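Long-range contacts in putative dienelactone hydrolase (Klebsiella pneumoniae subsp. pneumoniae MGH 78578, PDB 3F67), which is probably a hydrolase of the dienelactone hydrolase family, likely acting on ester bonds, with an alpha/beta-hydrolase fold: residues A[11-16]-A[97-102]; A[37-42]-A[66-71]; A[91-96]-A[156-161]. One frame throughout, in Å; residues are numbered along the deposited sequence.

Contact 1: A[11-16]-A[97-102]; sequences IPSQGE and LADLDH
The imidazole of H102 lies under the backbone of S13 and Q14, with S13 CA 4.0 Å from the ring centroid and 29° off the ring normal, a CH-pi contact over the face. Q14 N sits above the same face, offset toward the rim. The ring cannot turn freely: its ND1 donates back along helix 93-108 to A98 O at 2.8 Å, nearly straight (173°) and almost in the ring plane. A98 O also accepts the helical bond from H102 N, and the two donors come from opposite faces of its carbonyl plane. One turn earlier in the helix, D99 reaches the same strand end. S13 OG, set anti to its own backbone N (chi1 -168°), points at the helix and donates to D99 OD1 at 2.6 Å, meeting the carboxylate on its anti side and well out of its plane. The second claim on D99 OD1 is a salt bridge from R70, so this oxygen is shared by a hydroxyl and a guanidinium. The extended Q14 side chain lays its end against A98 CB, its CG near H102 CE1. Earlier on the strand, I11 CG2 packs 3.6 Å from H102 O, while a water donates to both P12 O and H102 O at 2.8 Å each and links the two backbones. The type I' turn S13-E16 closes the hairpin between strands 4-13 and 16-25, at the edge of the sheet of this alpha/beta-hydrolase fold, and helix 93-108 runs past its tip. With S13 and R70 both pairing with D99 OD1, the buried carboxylate probably stays ionised, and the ND1 bond to A98 O implies that H102 carries a proton on that nitrogen.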
ATOM      1  N   ILE A  11     -17.071  -4.200   0.941  1.00 20.88           N
ATOM      2  CA  ILE A  11     -17.055  -2.947   0.226  1.00 20.61           C
ATOM      3  C   ILE A  11     -17.658  -3.207  -1.141  1.00 19.56           C
ATOM      4  O   ILE A  11     -17.160  -4.052  -1.895  1.00 18.10           O
ATOM      5  CB  ILE A  11     -15.638  -2.398   0.169  1.00 20.25           C
ATOM      6  CG1 ILE A  11     -15.301  -1.930   1.616  1.00 23.70           C
ATOM      7  CG2 ILE A  11     -15.569  -1.201  -0.860  1.00 18.94           C
ATOM      8  CD1 ILE A  11     -14.014  -1.318   1.797  1.00 26.96           C
ATOM      9  N   PRO A  12     -18.732  -2.471  -1.481  1.00 20.97           N
ATOM     10  CA  PRO A  12     -19.364  -2.686  -2.786  1.00 22.11           C
ATOM     11  C   PRO A  12     -18.376  -2.264  -3.883  1.00 23.77           C
ATOM     12  O   PRO A  12     -17.797  -1.186  -3.809  1.00 22.66           O
ATOM     13  CB  PRO A  12     -20.611  -1.768  -2.746  1.00 23.07           C
ATOM     14  CG  PRO A  12     -20.851  -1.461  -1.279  1.00 21.93           C
ATOM     15  CD  PRO A  12     -19.463  -1.506  -0.619  1.00 20.89           C
ATOM     16  N   SER A  13     -18.127  -3.114  -4.873  1.00 24.46           N
ATOM     17  CA  SER A  13     -17.012  -2.806  -5.775  1.00 27.96           C
ATOM     18  C   SER A  13     -17.168  -3.430  -7.141  1.00 29.17           C
ATOM     19  O   SER A  13     -17.108  -4.663  -7.287  1.00 28.95           O
ATOM     20  CB  SER A  13     -15.647  -3.195  -5.155  1.00 27.34           C
ATOM     21  OG  SER A  13     -14.553  -2.638  -5.911  1.00 30.98           O
ATOM     22  N   GLN A  14     -17.333  -2.558  -8.143  1.00 30.58           N
ATOM     23  CA  GLN A  14     -17.549  -2.982  -9.535  1.00 31.15           C
ATOM     24  C   GLN A  14     -18.639  -4.090  -9.637  1.00 31.46           C
ATOM     25  O   GLN A  14     -18.533  -5.009 -10.463  1.00 32.26           O
ATOM     26  CB  GLN A  14     -16.202  -3.419 -10.168  1.00 31.45           C
ATOM     27  CG  GLN A  14     -15.038  -2.417  -9.932  1.00 31.81           C
ATOM     28  CD  GLN A  14     -13.720  -2.829 -10.581  1.00 34.23           C
ATOM     29  OE1 GLN A  14     -12.753  -3.294  -9.912  1.00 29.66           O
ATOM     30  NE2 GLN A  14     -13.650  -2.630 -11.889  1.00 32.34           N
ATOM     31  N   GLY A  15     -19.682  -3.990  -8.805  1.00 30.74           N
ATOM     32  CA  GLY A  15     -20.787  -4.963  -8.765  1.00 28.83           C
ATOM     33  C   GLY A  15     -20.693  -6.186  -7.834  1.00 28.36           C
ATOM     34  O   GLY A  15     -21.603  -7.031  -7.807  1.00 28.44           O
ATOM     35  N   GLU A  16     -19.602  -6.266  -7.074  0.50 27.07           N
ATOM     36  CA  GLU A  16     -19.330  -7.411  -6.207  0.50 26.41           C
ATOM     37  C   GLU A  16     -18.900  -6.940  -4.836  0.50 25.17           C
ATOM     38  O   GLU A  16     -18.449  -5.804  -4.694  0.50 24.86           O
ATOM     39  CB  GLU A  16     -18.243  -8.277  -6.820  0.50 26.26           C
ATOM     40  CG  GLU A  16     -18.708  -9.058  -8.019  0.50 28.21           C
ATOM     41  CD  GLU A  16     -17.550  -9.550  -8.828  0.50 29.16           C
ATOM     42  OE1 GLU A  16     -16.902  -8.708  -9.481  0.50 28.87           O
ATOM     43  OE2 GLU A  16     -17.283 -10.766  -8.796  0.50 30.08           O
ATOM     44  N   LEU A  97      -6.730  -0.901  -9.083  1.00 14.64           N
ATOM     45  CA  LEU A  97      -6.848   0.557  -8.881  1.00 14.44           C
ATOM     46  C   LEU A  97      -8.340   0.948  -8.775  1.00 15.27           C
ATOM     47  O   LEU A  97      -8.709   1.803  -7.959  1.00 14.30           O
ATOM     48  CB  LEU A  97      -6.156   1.315 -10.024  1.00 14.97           C
ATOM     49  CG  LEU A  97      -4.635   0.951 -10.142  1.00 16.21           C
ATOM     50  CD1 LEU A  97      -4.059   1.775 -11.281  1.00 19.94           C
ATOM     51  CD2 LEU A  97      -3.849   1.223  -8.860  1.00 19.74           C
ATOM     52  N   ALA A  98      -9.192   0.301  -9.564  1.00 15.51           N
ATOM     53  CA  ALA A  98     -10.625   0.578  -9.499  1.00 16.03           C
ATOM     54  C   ALA A  98     -11.202   0.119  -8.140  1.00 15.79           C
ATOM     55  O   ALA A  98     -12.063   0.796  -7.551  1.00 15.86           O
ATOM     56  CB  ALA A  98     -11.378  -0.118 -10.676  1.00 16.99           C
ATOM     57  N   ASP A  99     -10.718  -1.004  -7.629  1.00 14.17           N
ATOM     58  CA  ASP A  99     -11.164  -1.457  -6.303  1.00 13.61           C
ATOM     59  C   ASP A  99     -10.718  -0.458  -5.223  1.00 14.37           C
ATOM     60  O   ASP A  99     -11.454  -0.247  -4.247  1.00 14.49           O
ATOM     61  CB  ASP A  99     -10.597  -2.863  -5.972  1.00 14.04           C
ATOM     62  CG  ASP A  99     -11.332  -3.973  -6.721  1.00 15.74           C
ATOM     63  OD1 ASP A  99     -12.503  -3.756  -7.155  1.00 16.54           O
ATOM     64  OD2 ASP A  99     -10.744  -5.055  -6.895  1.00 17.31           O
ATOM     65  N   LEU A 100      -9.499   0.081  -5.327  1.00 13.79           N
ATOM     66  CA  LEU A 100      -9.078   1.056  -4.326  1.00 13.43           C
ATOM     67  C   LEU A 100      -9.977   2.298  -4.381  1.00 14.42           C
ATOM     68  O   LEU A 100     -10.294   2.882  -3.315  1.00 14.29           O
ATOM     69  CB  LEU A 100      -7.633   1.452  -4.506  1.00 14.24           C
ATOM     70  CG  LEU A 100      -6.672   0.276  -4.327  1.00 13.95           C
ATOM     71  CD1 LEU A 100      -5.230   0.684  -4.660  1.00 15.36           C
ATOM     72  CD2 LEU A 100      -6.755  -0.316  -2.873  1.00 17.53           C
ATOM     73  N   ASP A 101     -10.357   2.713  -5.593  1.00 13.30           N
ATOM     74  CA  ASP A 101     -11.341   3.831  -5.716  1.00 14.98           C
ATOM     75  C   ASP A 101     -12.634   3.485  -4.968  1.00 15.68           C
ATOM     76  O   ASP A 101     -13.241   4.373  -4.338  1.00 15.53           O
ATOM     77  CB  ASP A 101     -11.734   4.112  -7.166  1.00 15.47           C
ATOM     78  CG  ASP A 101     -10.587   4.684  -8.005  1.00 18.06           C
ATOM     79  OD1 ASP A 101      -9.615   5.292  -7.459  1.00 16.69           O
ATOM     80  OD2 ASP A 101     -10.689   4.516  -9.242  1.00 18.36           O
ATOM     81  N   HIS A 102     -13.074   2.217  -5.055  1.00 15.53           N
ATOM     82  CA  HIS A 102     -14.321   1.860  -4.349  1.00 15.84           C
ATOM     83  C   HIS A 102     -14.161   1.867  -2.833  1.00 15.49           C
ATOM     84  O   HIS A 102     -15.114   2.147  -2.082  1.00 14.74           O
ATOM     85  CB  HIS A 102     -14.894   0.526  -4.863  1.00 16.45           C
ATOM     86  CG  HIS A 102     -15.568   0.673  -6.189  1.00 21.07           C
ATOM     87  ND1 HIS A 102     -14.867   0.745  -7.370  1.00 25.63           N
ATOM     88  CD2 HIS A 102     -16.876   0.823  -6.519  1.00 26.36           C
ATOM     89  CE1 HIS A 102     -15.708   0.901  -8.379  1.00 26.42           C
ATOM     90  NE2 HIS A 102     -16.936   0.939  -7.893  1.00 28.19           N
TER
HETATM   91  O   HOH W   1     -17.727   1.315  -2.590  1.00 18.30           O

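Contact 2: A[37-42]-A[66-71]; sequences VVQEIF and ELYFRQ
Q39 OE1 is gripped by two donors: L67 N at 3.2 Å, tilted 34° from the carbonyl plane, and a water at 2.8 Å. The site lies at the C-terminal ends of the neighbouring parallel strands 32-38 and 61-65 of the alpha/beta-hydrolase fold, where the chain leaves the sheet in loops. That water also accepts from Y68 N and, in the modelled conformer of E66, donates to E66 OE1, tying Q39 to the type I turn E66-F69; in that conformer E66 OE1 has a further bond from V44 N. The other end of the Q39 amide sits over the middle of the Y68 ring, NE2 3.2 Å above its plane, the amide and ring planes 54° apart. CG of Q39 stands between its backbone N and carbonyl carbon (chi1 59°), and the extended chain beyond carries the amide across to the turn. NE2 donates to E40 O at 3.0 Å, which fixes the flip of the amide. V38 CG1 meets L67 CD1 in an apolar contact. The E40 side chain, pointing away, forms a salt bridge with R219 and touches C123, a cysteine of a possible nucleophile elbow. Y68 OH, buried without a polar partner in the model, abuts I41 CG2 at 3.6 Å.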
ATOM      1  N   VAL A  37      -4.825   0.579   3.226  1.00 13.92           N
ATOM      2  CA  VAL A  37      -3.623  -0.207   3.516  1.00 13.41           C
ATOM      3  C   VAL A  37      -3.591  -1.329   2.474  1.00 14.74           C
ATOM      4  O   VAL A  37      -4.540  -2.151   2.406  1.00 14.75           O
ATOM      5  CB  VAL A  37      -3.707  -0.832   4.921  1.00 14.91           C
ATOM      6  CG1 VAL A  37      -2.481  -1.737   5.156  1.00 13.30           C
ATOM      7  CG2 VAL A  37      -3.711   0.294   6.003  1.00 13.01           C
ATOM      8  N   VAL A  38      -2.528  -1.374   1.661  1.00 13.44           N
ATOM      9  CA  VAL A  38      -2.484  -2.387   0.585  1.00 12.92           C
ATOM     10  C   VAL A  38      -1.591  -3.557   0.970  1.00 14.13           C
ATOM     11  O   VAL A  38      -0.390  -3.384   1.260  1.00 13.26           O
ATOM     12  CB  VAL A  38      -1.977  -1.830  -0.755  1.00 12.60           C
ATOM     13  CG1 VAL A  38      -2.273  -2.846  -1.925  1.00 13.05           C
ATOM     14  CG2 VAL A  38      -2.600  -0.475  -1.079  1.00 13.71           C
ATOM     15  N   GLN A  39      -2.205  -4.748   0.972  1.00 13.38           N
ATOM     16  CA  GLN A  39      -1.564  -6.030   1.336  1.00 13.39           C
ATOM     17  C   GLN A  39      -0.282  -6.368   0.550  1.00 14.40           C
ATOM     18  O   GLN A  39      -0.031  -5.803  -0.535  1.00 14.86           O
ATOM     19  CB  GLN A  39      -2.602  -7.108   0.985  1.00 13.62           C
ATOM     20  CG  GLN A  39      -2.967  -7.042  -0.496  1.00 15.12           C
ATOM     21  CD  GLN A  39      -3.873  -8.204  -0.906  1.00 18.36           C
ATOM     22  OE1 GLN A  39      -5.077  -8.148  -0.675  1.00 17.79           O
ATOM     23  NE2 GLN A  39      -3.287  -9.267  -1.460  1.00 17.83           N
ATOM     24  N   GLU A  40       0.518  -7.296   1.108  1.00 14.22           N
ATOM     25  CA  GLU A  40       1.510  -8.040   0.335  1.00 14.78           C
ATOM     26  C   GLU A  40       0.770  -9.140  -0.459  1.00 14.28           C
ATOM     27  O   GLU A  40      -0.486  -9.133  -0.527  1.00 14.55           O
ATOM     28  CB  GLU A  40       2.529  -8.655   1.285  1.00 14.97           C
ATOM     29  CG  GLU A  40       3.103  -7.615   2.310  1.00 15.99           C
ATOM     30  CD  GLU A  40       4.147  -8.244   3.239  1.00 20.93           C
ATOM     31  OE1 GLU A  40       3.765  -8.987   4.172  1.00 21.62           O
ATOM     32  OE2 GLU A  40       5.357  -7.945   3.092  1.00 23.39           O
ATOM     33  N   ILE A  41       1.511 -10.083  -1.057  1.00 13.73           N
ATOM     34  CA  ILE A  41       0.853 -11.170  -1.804  1.00 13.14           C
ATOM     35  C   ILE A  41       0.069 -12.157  -0.901  1.00 13.77           C
ATOM     36  O   ILE A  41      -0.629 -13.044  -1.403  1.00 13.62           O
ATOM     37  CB  ILE A  41       1.855 -11.970  -2.649  1.00 14.61           C
ATOM     38  CG1 ILE A  41       2.957 -12.581  -1.785  1.00 14.59           C
ATOM     39  CG2 ILE A  41       2.426 -11.033  -3.733  1.00 14.15           C
ATOM     40  CD1 ILE A  41       3.902 -13.491  -2.532  1.00 16.49           C
ATOM     41  N   PHE A  42       0.170 -11.972   0.412  1.00 13.12           N
ATOM     42  CA  PHE A  42      -0.443 -12.915   1.341  1.00 14.37           C
ATOM     43  C   PHE A  42      -1.864 -12.571   1.705  1.00 14.60           C
ATOM     44  O   PHE A  42      -2.494 -13.277   2.514  1.00 15.10           O
ATOM     45  CB  PHE A  42       0.449 -13.100   2.592  1.00 14.10           C
ATOM     46  CG  PHE A  42       1.887 -13.363   2.239  1.00 16.66           C
ATOM     47  CD1 PHE A  42       2.237 -14.487   1.485  1.00 16.24           C
ATOM     48  CD2 PHE A  42       2.887 -12.448   2.600  1.00 18.99           C
ATOM     49  CE1 PHE A  42       3.596 -14.740   1.091  1.00 17.41           C
ATOM     50  CE2 PHE A  42       4.241 -12.689   2.225  1.00 19.80           C
ATOM     51  CZ  PHE A  42       4.576 -13.847   1.453  1.00 17.59           C
ATOM     52  N   GLU A  66      -9.453  -6.972   0.657  0.50 14.23           N
ATOM     53  CA  GLU A  66      -9.054  -8.272   0.170  0.50 14.90           C
ATOM     54  C   GLU A  66      -9.017  -8.193  -1.360  0.50 14.64           C
ATOM     55  O   GLU A  66      -9.957  -8.646  -2.043  0.50 14.94           O
ATOM     56  CB  GLU A  66     -10.101  -9.291   0.620  0.50 14.40           C
ATOM     57  CG  GLU A  66      -9.568 -10.723   0.679  0.50 19.33           C
ATOM     58  CD  GLU A  66      -8.450 -10.874   1.690  0.50 25.53           C
ATOM     59  OE1 GLU A  66      -7.291 -10.562   1.333  0.50 25.67           O
ATOM     60  OE2 GLU A  66      -8.730 -11.316   2.836  0.50 29.04           O
ATOM     61  N   LEU A  67      -7.932  -7.635  -1.906  1.00 14.05           N
ATOM     62  CA  LEU A  67      -7.918  -7.304  -3.360  1.00 14.44           C
ATOM     63  C   LEU A  67      -7.964  -8.514  -4.296  1.00 14.02           C
ATOM     64  O   LEU A  67      -8.369  -8.379  -5.463  1.00 15.00           O
ATOM     65  CB  LEU A  67      -6.706  -6.412  -3.687  1.00 13.25           C
ATOM     66  CG  LEU A  67      -6.851  -5.042  -3.005  1.00 13.10           C
ATOM     67  CD1 LEU A  67      -5.519  -4.297  -2.915  1.00 16.19           C
ATOM     68  CD2 LEU A  67      -7.807  -4.192  -3.831  1.00 12.25           C
ATOM     69  N   TYR A  68      -7.565  -9.693  -3.804  1.00 14.56           N
ATOM     70  CA  TYR A  68      -7.497 -10.868  -4.699  1.00 13.65           C
ATOM     71  C   TYR A  68      -8.821 -11.639  -4.758  1.00 15.13           C
ATOM     72  O   TYR A  68      -8.881 -12.670  -5.427  1.00 15.16           O
ATOM     73  CB  TYR A  68      -6.382 -11.845  -4.253  1.00 15.03           C
ATOM     74  CG  TYR A  68      -4.943 -11.295  -4.301  1.00 15.06           C
ATOM     75  CD1 TYR A  68      -4.651 -10.060  -4.914  1.00 15.84           C
ATOM     76  CD2 TYR A  68      -3.895 -12.047  -3.759  1.00 16.82           C
ATOM     77  CE1 TYR A  68      -3.303  -9.575  -4.972  1.00 16.24           C
ATOM     78  CE2 TYR A  68      -2.558 -11.592  -3.796  1.00 15.56           C
ATOM     79  CZ  TYR A  68      -2.278 -10.369  -4.404  1.00 18.10           C
ATOM     80  OH  TYR A  68      -0.980  -9.923  -4.417  1.00 15.70           O
ATOM     81  N   PHE A  69      -9.878 -11.150  -4.086  1.00 13.59           N
ATOM     82  CA  PHE A  69     -11.066 -12.012  -3.788  1.00 15.53           C
ATOM     83  C   PHE A  69     -11.727 -12.689  -5.000  1.00 15.39           C
ATOM     84  O   PHE A  69     -12.254 -13.803  -4.886  1.00 15.60           O
ATOM     85  CB  PHE A  69     -12.119 -11.275  -2.905  1.00 15.71           C
ATOM     86  CG  PHE A  69     -12.974 -10.284  -3.663  1.00 17.27           C
ATOM     87  CD1 PHE A  69     -14.311 -10.573  -3.942  1.00 17.72           C
ATOM     88  CD2 PHE A  69     -12.441  -9.077  -4.126  1.00 16.22           C
ATOM     89  CE1 PHE A  69     -15.115  -9.638  -4.671  1.00 17.41           C
ATOM     90  CE2 PHE A  69     -13.206  -8.158  -4.830  1.00 17.59           C
ATOM     91  CZ  PHE A  69     -14.552  -8.434  -5.111  1.00 18.19           C
ATOM     92  N   ARG A  70     -11.680 -12.040  -6.157  1.00 15.60           N
ATOM     93  CA  ARG A  70     -12.336 -12.582  -7.358  1.00 15.38           C
ATOM     94  C   ARG A  70     -11.515 -13.698  -7.976  1.00 15.96           C
ATOM     95  O   ARG A  70     -12.071 -14.573  -8.642  1.00 16.72           O
ATOM     96  CB  ARG A  70     -12.483 -11.511  -8.432  1.00 15.75           C
ATOM     97  CG  ARG A  70     -13.385 -10.331  -8.020  1.00 15.59           C
ATOM     98  CD  ARG A  70     -13.511  -9.361  -9.193  1.00 15.23           C
ATOM     99  NE  ARG A  70     -14.162  -8.097  -8.789  1.00 17.44           N
ATOM    100  CZ  ARG A  70     -13.473  -7.095  -8.221  1.00 18.46           C
ATOM    101  NH1 ARG A  70     -12.189  -7.259  -7.954  1.00 15.87           N
ATOM    102  NH2 ARG A  70     -14.054  -5.958  -7.898  1.00 18.82           N
ATOM    103  N   GLN A  71     -10.197 -13.619  -7.818  1.00 14.77           N
ATOM    104  CA  GLN A  71      -9.261 -14.544  -8.474  1.00 15.64           C
ATOM    105  C   GLN A  71      -8.949 -15.748  -7.583  1.00 15.61           C
ATOM    106  O   GLN A  71      -8.762 -16.831  -8.087  1.00 16.89           O
ATOM    107  CB  GLN A  71      -7.953 -13.818  -8.869  1.00 15.59           C
ATOM    108  CG  GLN A  71      -8.034 -12.926 -10.159  1.00 17.33           C
ATOM    109  CD  GLN A  71      -8.789 -11.602  -9.956  1.00 17.85           C
ATOM    110  OE1 GLN A  71      -8.674 -10.966  -8.912  1.00 17.76           O
ATOM    111  NE2 GLN A  71      -9.605 -11.214 -10.956  1.00 16.68           N
TER
HETATM  112  O   HOH W   2      -6.381 -10.487  -1.306  1.00 18.93           O

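Contact 3: A[91-96]-A[156-161]; sequences VPDAQV and NSPKHP
D93 uses both its backbone and its carboxylate to hold the loop 156-161. Its N-H, the first of helix 93-108, donates to N156 O at 2.9 Å with an angle of 165°, the donor tilted 27° from the carbonyl plane. P92 is the N-cap residue, and as a proline its side chain offers no hydrogen-bond acceptor to the helix start; N156 O, from a distant part of the chain, accepts the first helical N-H. A water extends this arrangement, donating to N156 O at 2.8 Å and accepting from A94 N at 2.9 Å, so D93 N is satisfied directly by N156 O and A94 N by the water that N156 O holds. P92 CA adds a CA-H...O contact to the same carbonyl oxygen. The carboxylate of D93 is set with CG anti to the carbonyl carbon (chi1 -68°), which swings it over S157. S157 OG donates to D93 OD1 at 3.0 Å, approaching from above the carboxylate plane, and accepts from a water that also donates to V91 O. D93 OD2 forms a salt bridge with R127 and takes a water at 2.6 Å; the same water donates to K159 O. With a hydroxyl on OD1 and a water and guanidinium on OD2, the carboxylate is probably charged. In the modelled conformer, N156 lies alongside the P92 ring, OD1 3.8 Å from P92 CG, and ND2 donates to S89 O just ahead of the helix. The contact thus joins the N-terminus of helix 93-108 to the loop between strand 141-145 and the short helix 161-164, with helix 124-133 alongside, supplying R127 to D93 and H160 and placing L131 against the D93 side chain.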
ATOM      1  N   VAL A  91      -4.203 -11.111 -11.272  1.00 14.72           N
ATOM      2  CA  VAL A  91      -4.962  -9.998 -10.710  1.00 15.89           C
ATOM      3  C   VAL A  91      -4.537  -8.734 -11.508  1.00 16.64           C
ATOM      4  O   VAL A  91      -3.366  -8.329 -11.416  1.00 19.46           O
ATOM      5  CB  VAL A  91      -4.606  -9.789  -9.215  1.00 15.69           C
ATOM      6  CG1 VAL A  91      -5.332  -8.564  -8.644  1.00 16.18           C
ATOM      7  CG2 VAL A  91      -4.982 -11.050  -8.391  1.00 16.28           C
ATOM      8  N   PRO A  92      -5.435  -8.176 -12.342  1.00 16.27           N
ATOM      9  CA  PRO A  92      -4.989  -7.083 -13.226  1.00 16.23           C
ATOM     10  C   PRO A  92      -4.811  -5.783 -12.439  1.00 15.82           C
ATOM     11  O   PRO A  92      -5.663  -5.463 -11.586  1.00 15.94           O
ATOM     12  CB  PRO A  92      -6.142  -6.910 -14.235  1.00 16.14           C
ATOM     13  CG  PRO A  92      -6.940  -8.199 -14.134  1.00 16.69           C
ATOM     14  CD  PRO A  92      -6.809  -8.601 -12.657  1.00 16.68           C
ATOM     15  N   ASP A  93      -3.752  -5.024 -12.758  1.00 15.00           N
ATOM     16  CA  ASP A  93      -3.562  -3.729 -12.079  1.00 15.00           C
ATOM     17  C   ASP A  93      -4.809  -2.826 -12.187  1.00 15.71           C
ATOM     18  O   ASP A  93      -5.196  -2.148 -11.208  1.00 14.23           O
ATOM     19  CB  ASP A  93      -2.405  -2.951 -12.725  1.00 15.86           C
ATOM     20  CG  ASP A  93      -1.033  -3.592 -12.504  1.00 16.86           C
ATOM     21  OD1 ASP A  93      -0.816  -4.452 -11.588  1.00 17.87           O
ATOM     22  OD2 ASP A  93      -0.140  -3.143 -13.244  1.00 19.06           O
ATOM     23  N   ALA A  94      -5.429  -2.802 -13.380  1.00 15.61           N
ATOM     24  CA  ALA A  94      -6.587  -1.896 -13.620  1.00 15.38           C
ATOM     25  C   ALA A  94      -7.724  -2.197 -12.637  1.00 15.49           C
ATOM     26  O   ALA A  94      -8.371  -1.276 -12.120  1.00 15.75           O
ATOM     27  CB  ALA A  94      -7.086  -2.018 -15.032  1.00 17.46           C
ATOM     28  N   GLN A  95      -7.949  -3.488 -12.401  1.00 15.34           N
ATOM     29  CA  GLN A  95      -8.934  -3.952 -11.438  1.00 14.73           C
ATOM     30  C   GLN A  95      -8.601  -3.468 -10.039  1.00 14.29           C
ATOM     31  O   GLN A  95      -9.499  -3.017  -9.295  1.00 13.92           O
ATOM     32  CB  GLN A  95      -9.005  -5.499 -11.463  1.00 15.17           C
ATOM     33  CG  GLN A  95      -9.997  -6.080 -10.477  1.00 14.71           C
ATOM     34  CD  GLN A  95      -9.808  -7.579 -10.324  1.00 15.63           C
ATOM     35  OE1 GLN A  95     -10.397  -8.351 -11.064  1.00 16.73           O
ATOM     36  NE2 GLN A  95      -8.940  -7.988  -9.411  1.00 14.83           N
ATOM     37  N   VAL A  96      -7.326  -3.582  -9.662  1.00 13.20           N
ATOM     38  CA  VAL A  96      -6.865  -3.216  -8.319  1.00 13.49           C
ATOM     39  C   VAL A  96      -7.114  -1.718  -8.109  1.00 13.61           C
ATOM     40  O   VAL A  96      -7.671  -1.306  -7.086  1.00 13.98           O
ATOM     41  CB  VAL A  96      -5.360  -3.533  -8.103  1.00 14.45           C
ATOM     42  CG1 VAL A  96      -4.887  -2.954  -6.737  1.00 13.64           C
ATOM     43  CG2 VAL A  96      -5.086  -5.054  -8.116  1.00 12.72           C
ATOM     44  N   ASN A 156      -1.564  -8.130 -17.686  0.60 14.14           N
ATOM     45  CA  ASN A 156      -2.140  -7.809 -16.384  0.60 14.88           C
ATOM     46  C   ASN A 156      -1.523  -6.590 -15.705  0.60 16.14           C
ATOM     47  O   ASN A 156      -2.216  -5.778 -15.063  0.60 16.30           O
ATOM     48  CB  ASN A 156      -2.232  -9.048 -15.543  0.60 15.83           C
ATOM     49  CG  ASN A 156      -3.431  -9.892 -15.936  0.60 14.65           C
ATOM     50  OD1 ASN A 156      -4.351  -9.405 -16.614  0.60 16.04           O
ATOM     51  ND2 ASN A 156      -3.440 -11.141 -15.515  0.60 14.86           N
ATOM     52  N   SER A 157      -0.227  -6.429 -15.943  1.00 17.50           N
ATOM     53  CA  SER A 157       0.600  -5.411 -15.285  1.00 18.21           C
ATOM     54  C   SER A 157       1.400  -4.668 -16.376  1.00 18.24           C
ATOM     55  O   SER A 157       2.595  -4.922 -16.573  1.00 20.01           O
ATOM     56  CB  SER A 157       1.501  -6.014 -14.196  1.00 18.55           C
ATOM     57  OG  SER A 157       0.724  -6.509 -13.129  1.00 20.74           O
ATOM     58  N   PRO A 158       0.733  -3.784 -17.115  1.00 18.90           N
ATOM     59  CA  PRO A 158       1.437  -3.153 -18.261  1.00 19.64           C
ATOM     60  C   PRO A 158       2.332  -1.940 -17.940  1.00 20.57           C
ATOM     61  O   PRO A 158       3.078  -1.505 -18.851  1.00 21.10           O
ATOM     62  CB  PRO A 158       0.291  -2.676 -19.141  1.00 19.89           C
ATOM     63  CG  PRO A 158      -0.762  -2.317 -18.164  1.00 20.36           C
ATOM     64  CD  PRO A 158      -0.689  -3.402 -17.086  1.00 18.19           C
ATOM     65  N   LYS A 159       2.210  -1.346 -16.744  1.00 19.78           N
ATOM     66  CA  LYS A 159       3.056  -0.186 -16.371  1.00 19.46           C
ATOM     67  C   LYS A 159       3.646  -0.420 -15.022  1.00 18.42           C
ATOM     68  O   LYS A 159       2.985  -1.008 -14.169  1.00 18.94           O
ATOM     69  CB  LYS A 159       2.280   1.128 -16.343  1.00 20.63           C
ATOM     70  CG  LYS A 159       1.480   1.325 -17.633  1.00 23.91           C
ATOM     71  CD  LYS A 159       1.661   2.676 -18.202  1.00 29.43           C
ATOM     72  CE  LYS A 159       0.602   2.910 -19.285  1.00 34.87           C
ATOM     73  NZ  LYS A 159      -0.015   4.260 -19.097  1.00 37.78           N
ATOM     74  N   HIS A 160       4.884   0.040 -14.830  1.00 17.55           N
ATOM     75  CA  HIS A 160       5.541  -0.012 -13.513  1.00 17.16           C
ATOM     76  C   HIS A 160       5.771   1.400 -13.004  1.00 15.36           C
ATOM     77  O   HIS A 160       5.543   2.367 -13.746  1.00 14.68           O
ATOM     78  CB  HIS A 160       6.864  -0.782 -13.663  1.00 17.29           C
ATOM     79  CG  HIS A 160       6.650  -2.232 -13.936  1.00 18.62           C
ATOM     80  ND1 HIS A 160       5.938  -3.051 -13.072  1.00 19.55           N
ATOM     81  CD2 HIS A 160       6.989  -3.005 -14.996  1.00 16.33           C
ATOM     82  CE1 HIS A 160       5.881  -4.270 -13.576  1.00 21.57           C
ATOM     83  NE2 HIS A 160       6.512  -4.269 -14.744  1.00 21.80           N
ATOM     84  N   PRO A 161       6.148   1.546 -11.728  1.00 15.35           N
ATOM     85  CA  PRO A 161       6.306   2.879 -11.179  1.00 15.17           C
ATOM     86  C   PRO A 161       7.189   3.794 -12.047  1.00 15.62           C
ATOM     87  O   PRO A 161       6.878   4.989 -12.171  1.00 15.32           O
ATOM     88  CB  PRO A 161       6.864   2.620  -9.755  1.00 14.10           C
ATOM     89  CG  PRO A 161       6.174   1.285  -9.373  1.00 15.52           C
ATOM     90  CD  PRO A 161       6.225   0.490 -10.680  1.00 16.14           C
TER
HETATM   91  O   HOH W   3      -0.840  -9.072 -12.833  1.00 39.74           O
HETATM   92  O   HOH W   4      -0.042  -0.981 -14.653  1.00 22.64           O
HETATM   93  O   HOH W   5      -4.218  -3.937 -15.793  1.00 16.29           O

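How the contacts relate
Contacts 1 and 3 share helix 93-108: contact 3 holds its first turn, and contact 1 uses the next turns, with centres 15 Å apart. Contact 2 is about 13 Å from each. Along the chain, contact 2 falls wholly between the segments of contact 1 and closes before contact 3 opens, whereas contacts 1 and 3 interleave. R70 of contact 2, besides D99, pairs with E16 of contact 1; Q71 probably bonds to Q95 of contact 3, and Y68 packs on V91. The edge hairpin, the loop after strand 61-65 and the loop 156-161 are thereby gathered around one helix beside the central sheet.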